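Local coordinates for uncharacterized protein (Neisseria meningitidis serogroup B, PDB 3NYM), which is of unknown function but folds as a largely helical protein that pairs with a second copy of itself, at residues L19-D24 with S109-A114. Numbering follows the deposited sequence.
Sequences LYQGFD and STLLSA
Gln21 reaches across to the last turn of helix 83-113 and puts its amide against Leu111 and Ala114. CG lies anti to the carbonyl carbon (chi1 -55°) and the chain runs extended beyond it, which carries the amide over to the helix. NE2 donates to Leu111 O at 2.8 Å, with an N-H...O angle of 158° and the acceptor almost in the amide plane; Trp123 NE1 also bonds this carbonyl. OE1 of Gln21 faces Ala114, 3.4 Å from its CA, and accepts from a water 3.0 Å away that also donates to Thr110 O. Both ends of the buried amide are thus engaged, which fixes its rotation. Two helix ends meet here: Ala114, with positive phi, is the first residue beyond helix 83-113, while Gly22 is the C-prime residue of a Schellman motif closing helix 13-20, its N bonded to Leu19 O at 3.0 Å. Beyond Gly22 the backbone is extended at Phe23, whose CB is directed toward the long helix; ring atom CZ comes to 4.1 Å from Leu111 CD2, an oblique apolar contact. Trp43 touches both side chains, and Leu14 and Val17 of helix 13-20 also pack on Leu111.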
loop_
_atom_site.group_PDB
_atom_site.type_symbol
_atom_site.label_atom_id
_atom_site.label_comp_id
_atom_site.label_asym_id
_atom_site.label_seq_id
_atom_site.Cartn_x
_atom_site.Cartn_y
_atom_site.Cartn_z
ATOM N N LEU A 19 -5.120 21.898 11.832
ATOM C CA LEU A 19 -5.707 23.128 12.371
ATOM C C LEU A 19 -5.099 23.484 13.726
ATOM O O LEU A 19 -4.939 24.661 14.045
ATOM C CB LEU A 19 -7.232 23.022 12.477
ATOM C CG LEU A 19 -7.968 22.894 11.144
ATOM C CD1 LEU A 19 -9.439 22.574 11.363
ATOM C CD2 LEU A 19 -7.799 24.167 10.321
ATOM N N TYR A 20 -4.758 22.476 14.525
ATOM C CA TYR A 20 -4.076 22.747 15.789
ATOM C C TYR A 20 -2.743 23.434 15.523
ATOM O O TYR A 20 -2.251 24.200 16.346
ATOM C CB TYR A 20 -3.901 21.465 16.623
ATOM C CG TYR A 20 -5.176 21.097 17.347
ATOM C CD1 TYR A 20 -5.542 21.760 18.516
ATOM C CD2 TYR A 20 -6.040 20.134 16.837
ATOM C CE1 TYR A 20 -6.722 21.461 19.171
ATOM C CE2 TYR A 20 -7.231 19.824 17.488
ATOM C CZ TYR A 20 -7.564 20.491 18.655
ATOM O OH TYR A 20 -8.742 20.192 19.312
ATOM N N GLN A 21 -2.178 23.184 14.352
ATOM C CA GLN A 21 -0.876 23.748 14.001
ATOM C C GLN A 21 -1.000 25.071 13.263
ATOM O O GLN A 21 -0.008 25.623 12.793
ATOM C CB GLN A 21 -0.048 22.742 13.184
ATOM C CG GLN A 21 0.109 21.418 13.883
ATOM C CD GLN A 21 1.069 20.483 13.189
ATOM O OE1 GLN A 21 1.783 20.870 12.264
ATOM N NE2 GLN A 21 1.107 19.242 13.647
ATOM N N GLY A 22 -2.224 25.570 13.151
ATOM C CA GLY A 22 -2.448 26.893 12.597
ATOM C C GLY A 22 -2.645 26.967 11.093
ATOM O O GLY A 22 -2.577 28.057 10.515
ATOM N N PHE A 23 -2.898 25.833 10.448
ATOM C CA PHE A 23 -3.197 25.855 9.015
ATOM C C PHE A 23 -4.379 24.965 8.628
ATOM O O PHE A 23 -4.733 24.030 9.339
ATOM C CB PHE A 23 -1.956 25.541 8.167
ATOM C CG PHE A 23 -1.320 24.222 8.480
ATOM C CD1 PHE A 23 -1.815 23.048 7.933
ATOM C CD2 PHE A 23 -0.218 24.150 9.319
ATOM C CE1 PHE A 23 -1.227 21.830 8.225
ATOM C CE2 PHE A 23 0.375 22.928 9.613
ATOM C CZ PHE A 23 -0.130 21.773 9.065
ATOM N N ASP A 24 -4.987 25.289 7.493
ATOM C CA ASP A 24 -6.205 24.633 7.027
ATOM C C ASP A 24 -5.914 23.906 5.727
ATOM O O ASP A 24 -5.857 24.530 4.672
ATOM C CB ASP A 24 -7.303 25.676 6.786
ATOM C CG ASP A 24 -8.608 25.060 6.303
ATOM O OD1 ASP A 24 -8.638 23.848 6.004
ATOM O OD2 ASP A 24 -9.611 25.794 6.216
ATOM N N SER A 109 3.559 11.754 8.955
ATOM C CA SER A 109 4.901 12.049 9.435
ATOM C C SER A 109 5.152 13.557 9.438
ATOM O O SER A 109 5.805 14.091 10.340
ATOM C CB SER A 109 5.920 11.337 8.544
ATOM O OG SER A 109 7.212 11.883 8.693
ATOM N N THR A 110 4.622 14.251 8.435
ATOM C CA THR A 110 4.781 15.699 8.352
ATOM C C THR A 110 4.015 16.429 9.467
ATOM O O THR A 110 4.466 17.453 9.991
ATOM C CB THR A 110 4.336 16.221 6.974
ATOM O OG1 THR A 110 5.075 15.536 5.953
ATOM C CG2 THR A 110 4.588 17.705 6.868
ATOM N N LEU A 111 2.854 15.893 9.829
ATOM C CA LEU A 111 2.079 16.457 10.919
ATOM C C LEU A 111 2.763 16.183 12.254
ATOM O O LEU A 111 2.802 17.052 13.117
ATOM C CB LEU A 111 0.666 15.880 10.907
ATOM C CG LEU A 111 -0.192 16.443 9.770
ATOM C CD1 LEU A 111 -1.396 15.565 9.501
ATOM C CD2 LEU A 111 -0.619 17.871 10.125
ATOM N N LEU A 112 3.304 14.976 12.414
ATOM C CA LEU A 112 3.991 14.595 13.653
ATOM C C LEU A 112 5.241 15.432 13.912
ATOM O O LEU A 112 5.608 15.657 15.061
ATOM C CB LEU A 112 4.370 13.110 13.634
ATOM C CG LEU A 112 3.314 12.097 14.071
ATOM C CD1 LEU A 112 3.781 10.690 13.750
ATOM C CD2 LEU A 112 3.040 12.230 15.553
ATOM N N SER A 113 5.907 15.870 12.848
ATOM C CA SER A 113 7.089 16.709 12.993
ATOM C C SER A 113 6.692 18.167 13.188
ATOM O O SER A 113 7.495 18.980 13.648
ATOM C CB SER A 113 7.970 16.600 11.749
ATOM O OG SER A 113 7.438 17.383 10.696
ATOM N N ALA A 114 5.455 18.490 12.815
ATOM C CA ALA A 114 4.921 19.853 12.892
ATOM C C ALA A 114 5.790 20.871 12.152
ATOM O O ALA A 114 5.846 22.044 12.521
ATOM C CB ALA A 114 4.716 20.278 14.350
HETATM O O HOH W 1 3.441 20.312 9.849
#